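Local coordinates for protein flavin-containing monooxygenase (Allium sativum, PDB 6WPU) that probably uses its bound FAD to oxygenate the sulfur of S-allyl-L-cysteine, as a flavin-dependent S-monooxygenase of garlic, at residues G59-E68 with I80-T91. Residues are numbered along the deposited sequence; the frame is centred on the assembly and turned at random. Where two conformers were deposited one is given.
Sequences GTWIYTPDTE and IVHSSLYKSLRT. With FAD (flavin-adenine dinucleotide), chain B; SO4 (sulfate ion), chain D.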
ATOM      1  N   GLY A  59      -0.354  10.217   4.787  1.00 30.91           N
ATOM      2  CA  GLY A  59       0.638   9.341   4.195  1.00 29.22           C
ATOM      3  C   GLY A  59       0.666   9.444   2.675  1.00 34.82           C
ATOM      4  O   GLY A  59       0.774  10.527   2.089  1.00 29.71           O
ATOM      5  N   THR A  60       0.559   8.280   2.037  1.00 35.26           N
ATOM      6  CA  THR A  60       0.627   8.185   0.579  1.00 37.04           C
ATOM      7  C   THR A  60      -0.356   9.130  -0.100  1.00 37.84           C
ATOM      8  O   THR A  60      -0.059   9.686  -1.161  1.00 40.61           O
ATOM      9  CB  THR A  60       0.344   6.742   0.159  1.00 34.86           C
ATOM     10  OG1 THR A  60       1.510   5.957   0.416  1.00 39.62           O
ATOM     11  CG2 THR A  60      -0.012   6.665  -1.318  1.00 43.46           C
ATOM     12  N   TRP A  61      -1.530   9.339   0.511  1.00 29.45           N
ATOM     13  CA  TRP A  61      -2.604  10.080  -0.138  1.00 28.66           C
ATOM     14  C   TRP A  61      -2.365  11.592  -0.172  1.00 29.63           C
ATOM     15  O   TRP A  61      -3.185  12.322  -0.741  1.00 34.42           O
ATOM     16  CB  TRP A  61      -3.931   9.737   0.542  1.00 30.64           C
ATOM     17  CG  TRP A  61      -4.360   8.340   0.199  1.00 34.93           C
ATOM     18  CD1 TRP A  61      -4.312   7.237   0.998  1.00 35.19           C
ATOM     19  CD2 TRP A  61      -4.857   7.898  -1.065  1.00 37.18           C
ATOM     20  NE1 TRP A  61      -4.768   6.137   0.315  1.00 37.98           N
ATOM     21  CE2 TRP A  61      -5.109   6.517  -0.957  1.00 36.30           C
ATOM     22  CE3 TRP A  61      -5.131   8.545  -2.279  1.00 33.04           C
ATOM     23  CZ2 TRP A  61      -5.620   5.768  -2.014  1.00 35.33           C
ATOM     24  CZ3 TRP A  61      -5.636   7.805  -3.317  1.00 31.83           C
ATOM     25  CH2 TRP A  61      -5.881   6.428  -3.180  1.00 35.81           C
ATOM     26  N   ILE A  62      -1.272  12.080   0.407  1.00 28.73           N
ATOM     27  CA  ILE A  62      -0.846  13.472   0.220  1.00 35.27           C
ATOM     28  C   ILE A  62      -0.069  13.543  -1.096  1.00 37.07           C
ATOM     29  O   ILE A  62       1.115  13.204  -1.132  1.00 34.78           O
ATOM     30  CB  ILE A  62       0.010  13.968   1.387  1.00 31.05           C
ATOM     31  CG1 ILE A  62      -0.688  13.732   2.729  1.00 35.99           C
ATOM     32  CG2 ILE A  62       0.334  15.452   1.203  1.00 32.72           C
ATOM     33  CD1 ILE A  62       0.212  14.018   3.917  1.00 33.90           C
ATOM     34  N   TYR A  63      -0.709  13.997  -2.174  1.00 31.68           N
ATOM     35  CA  TYR A  63       0.044  14.220  -3.407  1.00 33.20           C
ATOM     36  C   TYR A  63       1.102  15.294  -3.190  1.00 29.99           C
ATOM     37  O   TYR A  63       0.869  16.285  -2.500  1.00 35.01           O
ATOM     38  CB  TYR A  63      -0.879  14.641  -4.551  1.00 37.52           C
ATOM     39  CG  TYR A  63      -0.117  15.069  -5.781  1.00 35.64           C
ATOM     40  CD1 TYR A  63       0.493  14.122  -6.603  1.00 33.31           C
ATOM     41  CD2 TYR A  63       0.009  16.417  -6.117  1.00 34.22           C
ATOM     42  CE1 TYR A  63       1.217  14.501  -7.728  1.00 32.20           C
ATOM     43  CE2 TYR A  63       0.738  16.806  -7.249  1.00 35.78           C
ATOM     44  CZ  TYR A  63       1.329  15.841  -8.048  1.00 36.39           C
ATOM     45  OH  TYR A  63       2.050  16.202  -9.168  1.00 36.03           O
ATOM     46  N   THR A  64       2.288  15.079  -3.758  1.00 30.55           N
ATOM     47  CA  THR A  64       3.283  16.145  -3.819  1.00 31.47           C
ATOM     48  C   THR A  64       3.951  16.105  -5.188  1.00 33.69           C
ATOM     49  O   THR A  64       4.266  15.019  -5.694  1.00 33.19           O
ATOM     50  CB  THR A  64       4.356  16.043  -2.728  1.00 29.82           C
ATOM     51  OG1 THR A  64       5.325  17.071  -2.934  1.00 34.78           O
ATOM     52  CG2 THR A  64       5.070  14.674  -2.750  1.00 26.13           C
ATOM     53  N   PRO A  65       4.182  17.267  -5.810  1.00 32.43           N
ATOM     54  CA  PRO A  65       5.008  17.289  -7.024  1.00 32.37           C
ATOM     55  C   PRO A  65       6.473  17.032  -6.735  1.00 32.89           C
ATOM     56  O   PRO A  65       7.237  16.843  -7.687  1.00 31.05           O
ATOM     57  CB  PRO A  65       4.795  18.706  -7.581  1.00 33.44           C
ATOM     58  CG  PRO A  65       3.823  19.381  -6.668  1.00 43.53           C
ATOM     59  CD  PRO A  65       3.785  18.618  -5.386  1.00 30.45           C
ATOM     60  N   ASP A  66       6.884  17.048  -5.463  1.00 32.25           N
ATOM     61  CA  ASP A  66       8.254  16.699  -5.101  1.00 29.52           C
ATOM     62  C   ASP A  66       8.580  15.311  -5.609  1.00 30.70           C
ATOM     63  O   ASP A  66       7.734  14.408  -5.570  1.00 32.15           O
ATOM     64  CB  ASP A  66       8.451  16.701  -3.577  1.00 28.54           C
ATOM     65  CG  ASP A  66       8.285  18.070  -2.940  1.00 40.16           C
ATOM     66  OD1 ASP A  66       8.107  19.078  -3.659  1.00 41.06           O
ATOM     67  OD2 ASP A  66       8.329  18.129  -1.686  1.00 46.98           O
ATOM     68  N   THR A  67       9.822  15.134  -6.067  1.00 30.18           N
ATOM     69  CA  THR A  67      10.356  13.823  -6.411  1.00 27.09           C
ATOM     70  C   THR A  67      11.769  13.713  -5.862  1.00 35.33           C
ATOM     71  O   THR A  67      12.401  14.712  -5.507  1.00 33.53           O
ATOM     72  CB  THR A  67      10.391  13.573  -7.924  1.00 35.47           C
ATOM     73  OG1 THR A  67      11.220  14.563  -8.533  1.00 35.47           O
ATOM     74  CG2 THR A  67       9.009  13.654  -8.521  1.00 35.63           C
ATOM     75  N   GLU A  68      12.269  12.492  -5.813  1.00 35.56           N
ATOM     76  CA  GLU A  68      13.590  12.311  -5.236  1.00 39.01           C
ATOM     77  C   GLU A  68      14.669  12.721  -6.242  1.00 39.87           C
ATOM     78  O   GLU A  68      14.486  12.575  -7.452  1.00 33.55           O
ATOM     79  CB  GLU A  68      13.768  10.862  -4.789  1.00 31.64           C
ATOM     80  CG  GLU A  68      12.794  10.556  -3.626  1.00 32.86           C
ATOM     81  CD  GLU A  68      12.854   9.130  -3.079  1.00 39.06           C
ATOM     82  OE1 GLU A  68      13.721   8.331  -3.527  1.00 38.10           O
ATOM     83  OE2 GLU A  68      12.015   8.817  -2.189  1.00 38.05           O
ATOM     84  N   ILE A  80      14.201  11.456   0.824  1.00 35.49           N
ATOM     85  CA  ILE A  80      13.105  10.533   0.559  1.00 34.32           C
ATOM     86  C   ILE A  80      11.827  11.336   0.373  1.00 36.64           C
ATOM     87  O   ILE A  80      11.507  12.199   1.200  1.00 36.01           O
ATOM     88  CB  ILE A  80      12.940   9.504   1.695  1.00 36.73           C
ATOM     89  CG1 ILE A  80      14.222   8.684   1.878  1.00 35.59           C
ATOM     90  CG2 ILE A  80      11.749   8.562   1.403  1.00 29.24           C
ATOM     91  CD1 ILE A  80      14.716   8.005   0.571  1.00 34.15           C
ATOM     92  N   VAL A  81      11.093  11.057  -0.702  1.00 29.95           N
ATOM     93  CA  VAL A  81       9.729  11.552  -0.862  1.00 32.86           C
ATOM     94  C   VAL A  81       8.799  10.390  -0.547  1.00 36.98           C
ATOM     95  O   VAL A  81       8.936   9.301  -1.116  1.00 32.18           O
ATOM     96  CB  VAL A  81       9.486  12.100  -2.283  1.00 34.11           C
ATOM     97  CG1 VAL A  81       8.060  12.569  -2.412  1.00 30.81           C
ATOM     98  CG2 VAL A  81      10.442  13.253  -2.583  1.00 31.31           C
ATOM     99  N   HIS A  82       7.854  10.593   0.358  1.00 39.55           N
ATOM    100  CA  HIS A  82       7.092   9.442   0.843  0.56 39.34           C
ATOM    101  C   HIS A  82       6.020   9.011  -0.153  1.00 42.31           C
ATOM    102  O   HIS A  82       5.865   7.813  -0.440  1.00 46.72           O
ATOM    103  CB  HIS A  82       6.431   9.714   2.195  0.56 33.35           C
ATOM    104  CG  HIS A  82       5.589   8.561   2.658  0.56 33.20           C
ATOM    105  ND1 HIS A  82       6.098   7.511   3.400  0.56 25.94           N
ATOM    106  CD2 HIS A  82       4.296   8.246   2.400  0.56 25.06           C
ATOM    107  CE1 HIS A  82       5.142   6.624   3.607  0.56 25.26           C
ATOM    108  NE2 HIS A  82       4.039   7.050   3.019  0.56 21.87           N
ATOM    109  N   SER A  83       5.292   9.965  -0.725  1.00 35.74           N
ATOM    110  CA  SER A  83       4.200   9.631  -1.644  1.00 33.38           C
ATOM    111  C   SER A  83       4.679   9.251  -3.048  1.00 36.54           C
ATOM    112  O   SER A  83       5.580   9.879  -3.612  1.00 36.39           O
ATOM    113  CB  SER A  83       3.223  10.800  -1.749  1.00 33.65           C
ATOM    114  OG  SER A  83       2.149  10.434  -2.601  1.00 28.92           O
ATOM    115  N   SER A  84       4.034   8.226  -3.619  1.00 32.74           N
ATOM    116  CA  SER A  84       4.195   7.807  -5.006  1.00 34.46           C
ATOM    117  C   SER A  84       3.059   8.261  -5.917  1.00 35.39           C
ATOM    118  O   SER A  84       3.033   7.861  -7.082  1.00 39.86           O
ATOM    119  CB  SER A  84       4.292   6.275  -5.086  1.00 37.08           C
ATOM    120  OG  SER A  84       5.308   5.799  -4.219  1.00 43.19           O
ATOM    121  N   LEU A  85       2.098   9.043  -5.425  1.00 29.09           N
ATOM    122  CA  LEU A  85       0.956   9.388  -6.267  1.00 33.60           C
ATOM    123  C   LEU A  85       1.391  10.292  -7.410  1.00 34.83           C
ATOM    124  O   LEU A  85       2.217  11.187  -7.221  1.00 33.34           O
ATOM    125  CB  LEU A  85      -0.117  10.114  -5.471  1.00 32.98           C
ATOM    126  CG  LEU A  85      -0.831   9.452  -4.303  1.00 38.30           C
ATOM    127  CD1 LEU A  85      -1.783  10.480  -3.657  1.00 35.72           C
ATOM    128  CD2 LEU A  85      -1.575   8.234  -4.759  1.00 36.67           C
ATOM    129  N   TYR A  86       0.813  10.078  -8.591  1.00 31.35           N
ATOM    130  CA  TYR A  86       0.962  11.041  -9.678  1.00 32.50           C
ATOM    131  C   TYR A  86      -0.272  11.936  -9.720  1.00 35.83           C
ATOM    132  O   TYR A  86      -1.304  11.636  -9.111  1.00 34.82           O
ATOM    133  CB  TYR A  86       1.194  10.341 -11.027  1.00 27.38           C
ATOM    134  CG  TYR A  86       0.237   9.205 -11.322  1.00 29.26           C
ATOM    135  CD1 TYR A  86       0.503   7.907 -10.866  1.00 30.26           C
ATOM    136  CD2 TYR A  86      -0.923   9.420 -12.065  1.00 31.76           C
ATOM    137  CE1 TYR A  86      -0.377   6.870 -11.115  1.00 29.19           C
ATOM    138  CE2 TYR A  86      -1.805   8.374 -12.342  1.00 36.96           C
ATOM    139  CZ  TYR A  86      -1.525   7.111 -11.856  1.00 35.96           C
ATOM    140  OH  TYR A  86      -2.380   6.078 -12.111  1.00 49.26           O
ATOM    141  N   LYS A  87      -0.154  13.058 -10.430  1.00 34.87           N
ATOM    142  CA  LYS A  87      -1.117  14.138 -10.220  1.00 39.86           C
ATOM    143  C   LYS A  87      -2.533  13.744 -10.642  1.00 39.36           C
ATOM    144  O   LYS A  87      -3.509  14.126  -9.986  1.00 38.94           O
ATOM    145  CB  LYS A  87      -0.668  15.398 -10.957  1.00 33.58           C
ATOM    146  CG  LYS A  87      -1.615  16.589 -10.768  1.00 41.14           C
ATOM    147  CD  LYS A  87      -1.004  17.857 -11.373  1.00 52.02           C
ATOM    148  CE  LYS A  87      -1.964  19.031 -11.394  1.00 61.83           C
ATOM    149  NZ  LYS A  87      -2.870  18.982 -12.589  1.00 68.17           N
ATOM    150  N   SER A  88      -2.675  12.991 -11.729  1.00 35.73           N
ATOM    151  CA  SER A  88      -4.011  12.660 -12.221  1.00 37.98           C
ATOM    152  C   SER A  88      -4.611  11.417 -11.570  1.00 37.22           C
ATOM    153  O   SER A  88      -5.722  11.027 -11.943  1.00 36.50           O
ATOM    154  CB  SER A  88      -3.994  12.466 -13.742  1.00 36.04           C
ATOM    155  OG  SER A  88      -3.177  11.362 -14.061  1.00 36.85           O
ATOM    156  N   LEU A  89      -3.923  10.796 -10.609  1.00 35.21           N
ATOM    157  CA  LEU A  89      -4.365   9.507 -10.094  1.00 36.70           C
ATOM    158  C   LEU A  89      -5.795   9.584  -9.566  1.00 36.80           C
ATOM    159  O   LEU A  89      -6.159  10.515  -8.847  1.00 33.78           O
ATOM    160  CB  LEU A  89      -3.423   9.013  -8.995  1.00 31.80           C
ATOM    161  CG  LEU A  89      -3.778   7.635  -8.422  1.00 37.98           C
ATOM    162  CD1 LEU A  89      -2.521   6.789  -8.165  1.00 31.79           C
ATOM    163  CD2 LEU A  89      -4.664   7.748  -7.124  1.00 33.24           C
ATOM    164  N   ARG A  90      -6.602   8.611  -9.974  1.00 32.67           N
ATOM    165  CA  ARG A  90      -7.907   8.299  -9.417  1.00 38.37           C
ATOM    166  C   ARG A  90      -7.861   6.922  -8.756  1.00 41.58           C
ATOM    167  O   ARG A  90      -6.978   6.104  -9.044  1.00 32.32           O
ATOM    168  CB  ARG A  90      -8.991   8.317 -10.504  1.00 37.27           C
ATOM    169  CG  ARG A  90      -9.188   9.657 -11.183  1.00 37.06           C
ATOM    170  CD  ARG A  90     -10.019   9.514 -12.449  1.00 41.80           C
ATOM    171  NE  ARG A  90     -11.398   9.150 -12.157  1.00 42.26           N
ATOM    172  CZ  ARG A  90     -12.319   8.905 -13.079  1.00 41.95           C
ATOM    173  NH1 ARG A  90     -12.001   8.976 -14.374  1.00 42.82           N
ATOM    174  NH2 ARG A  90     -13.558   8.573 -12.707  1.00 40.99           N
ATOM    175  N   THR A  91      -8.814   6.671  -7.850  1.00 40.92           N
ATOM    176  CA  THR A  91      -8.837   5.388  -7.154  1.00 40.46           C
ATOM    177  C   THR A  91      -9.041   4.261  -8.162  1.00 42.10           C
ATOM    178  O   THR A  91      -9.700   4.434  -9.192  1.00 36.13           O
ATOM    179  CB  THR A  91      -9.940   5.350  -6.072  1.00 40.29           C
ATOM    180  OG1 THR A  91     -11.254   5.333  -6.665  1.00 36.69           O
ATOM    181  CG2 THR A  91      -9.831   6.548  -5.144  1.00 35.80           C
TER
HETATM  182  PA  FAD B 501       1.136   5.166   4.066  1.00 31.96           P
HETATM  183  O1A FAD B 501       0.025   5.901   3.314  1.00 27.94           O
HETATM  184  O2A FAD B 501       2.443   4.997   3.472  1.00 25.37           O
HETATM  185  O5B FAD B 501       1.497   5.843   5.370  1.00 34.12           O
HETATM  186  C5B FAD B 501       2.605   5.570   6.219  1.00 31.17           C
HETATM  187  C4B FAD B 501       2.926   6.790   7.111  1.00 31.74           C
HETATM  188  O4B FAD B 501       3.932   6.556   8.057  1.00 30.96           O
HETATM  189  C3B FAD B 501       3.337   8.001   6.317  1.00 34.37           C
HETATM  190  O3B FAD B 501       2.582   9.111   6.677  1.00 34.74           O
HETATM  191  C2B FAD B 501       4.765   8.217   6.674  1.00 35.74           C
HETATM  192  O2B FAD B 501       5.145   9.546   6.642  1.00 32.34           O
HETATM  193  C1B FAD B 501       4.798   7.658   8.067  1.00 31.34           C
HETATM  194  N9A FAD B 501       6.101   7.193   8.483  1.00 32.86           N
HETATM  195  C8A FAD B 501       6.933   6.353   7.751  1.00 35.37           C
HETATM  196  N7A FAD B 501       8.063   6.128   8.434  1.00 33.29           N
HETATM  197  C5A FAD B 501       8.028   6.834   9.639  1.00 35.91           C
HETATM  198  C6A FAD B 501       8.904   6.984  10.713  1.00 30.52           C
HETATM  199  N6A FAD B 501      10.182   6.313  10.738  1.00 29.53           N
HETATM  200  N1A FAD B 501       8.546   7.744  11.763  1.00 33.72           N
HETATM  201  C2A FAD B 501       7.358   8.403  11.793  1.00 30.90           C
HETATM  202  N3A FAD B 501       6.476   8.294  10.772  1.00 29.23           N
HETATM  203  C4A FAD B 501       6.779   7.524   9.690  1.00 31.42           C
HETATM  204  N1  FAD B 501      -5.789   1.909  -1.816  1.00 31.60           N
HETATM  205  C2  FAD B 501      -7.191   2.163  -2.020  1.00 35.09           C
HETATM  206  O2  FAD B 501      -8.086   1.855  -1.056  1.00 44.49           O
HETATM  207  N3  FAD B 501      -7.651   2.623  -3.234  1.00 42.76           N
HETATM  208  C4  FAD B 501      -6.764   2.926  -4.245  1.00 35.31           C
HETATM  209  O4  FAD B 501      -7.185   3.395  -5.446  1.00 40.92           O
HETATM  210  C4X FAD B 501      -5.308   2.908  -4.002  1.00 39.36           C
HETATM  211  N5  FAD B 501      -4.433   3.442  -4.940  1.00 37.80           N
HETATM  212  C5X FAD B 501      -3.069   3.450  -4.668  1.00 38.63           C
HETATM  213  C6  FAD B 501      -2.184   3.976  -5.620  1.00 35.07           C
HETATM  214  C7  FAD B 501      -0.822   3.997  -5.339  1.00 38.98           C
HETATM  215  C7M FAD B 501       0.119   4.554  -6.373  1.00 35.51           C
HETATM  216  C8  FAD B 501      -0.338   3.497  -4.132  1.00 40.64           C
HETATM  217  C8M FAD B 501       1.121   3.496  -3.809  1.00 38.15           C
HETATM  218  C9  FAD B 501      -1.219   2.968  -3.182  1.00 34.96           C
HETATM  219  C9A FAD B 501      -2.580   2.944  -3.448  1.00 35.51           C
HETATM  220  N10 FAD B 501      -3.486   2.417  -2.465  1.00 33.75           N
HETATM  221  C10 FAD B 501      -4.862   2.401  -2.730  1.00 31.05           C
HETATM  222  C1' FAD B 501      -2.970   1.847  -1.210  1.00 38.84           C
HETATM  223  C2' FAD B 501      -2.540   2.772  -0.091  1.00 42.88           C
HETATM  224  O2' FAD B 501      -1.270   2.434   0.287  1.00 56.56           O
HETATM  225  C3' FAD B 501      -3.473   2.471   1.060  1.00 44.39           C
HETATM  226  O3' FAD B 501      -4.660   3.023   0.640  1.00 53.07           O
HETATM  227  C4' FAD B 501      -3.093   3.090   2.401  1.00 43.47           C
HETATM  228  O4' FAD B 501      -2.817   4.424   2.178  1.00 43.29           O
HETATM  229  C5' FAD B 501      -1.952   2.415   3.169  1.00 39.46           C
HETATM  230  O5' FAD B 501      -1.604   3.388   4.111  1.00 39.25           O
HETATM  231  P   FAD B 501      -0.514   3.334   5.260  1.00 32.72           P
HETATM  232  O1P FAD B 501      -0.955   4.170   6.521  1.00 35.17           O
HETATM  233  O2P FAD B 501      -0.203   1.795   5.442  1.00 29.17           O
HETATM  234  O3P FAD B 501       0.860   3.739   4.452  1.00 31.39           O
HETATM  235  S   SO4 D 503      -9.229   7.471 -16.480  0.80 70.76           S
HETATM  236  O1  SO4 D 503      -8.739   7.893 -17.795  0.80 71.92           O
HETATM  237  O2  SO4 D 503     -10.450   6.690 -16.667  0.80 75.86           O
HETATM  238  O3  SO4 D 503      -8.239   6.620 -15.830  0.80 74.41           O
HETATM  239  O4  SO4 D 503      -9.457   8.647 -15.634  0.80 59.64           O
HETATM  240  O   HOH W   1       3.644   5.978  -1.689  1.00 47.76           O
HETATM  241  O   HOH W   2       2.873  12.477  -4.748  1.00 36.74           O
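Ser83 sits at the centre of this contact with its hydroxyl engaged three ways, joining two segments of the long connection between strand 47-52 and helix 95-98 that share no backbone-to-backbone hydrogen bond. Its OG donates to Thr60 O at 2.7 Å, in the carbonyl plane and on a lone pair, accepts from Leu85 N in an ST turn, and takes a further hydrogen bond from a water. That water also accepts from Thr64 N and donates to Leu85 O, so it ties both segments together. With CG beside its own backbone N (chi1 -62°), Leu85 brings CD1 to 3.6 Å from Trp61 CA, while Leu89 CD2 packs 3.9 Å from Trp61 CZ3. Tyr63 turns its ring edge to Leu85 O, and its OH lies against Lys87 CB. At the outer end the Glu68 and Val81 side chains run alongside each other, pointing opposite ways. Val81 N donates to Glu68 OE2 at 2.8 Å, on the anti side of the carboxylate and tilted 23° out of its plane; OE1 forms a salt bridge with Arg78. Val81 CG1 rests on Thr64 CG2.

The inner end closes on the cofactor. Thr60 N gives a nearly straight bond (171°) to FAD O1A. In the conformer described, one of two modelled, His82 NE2 donates to FAD O2A at 2.6 Å, so each segment grips one oxygen of the same phosphate, and a ring face lies against FAD C2B. Trp61 NE1 donates to the ribityl O3'. A second water links Thr60 OG1 to His82 O and Ser84 N. Segments following strand 47-52 that hold the adenosine-side phosphate and ribityl chain form part of the FAD site of this flavin-containing monooxygenase.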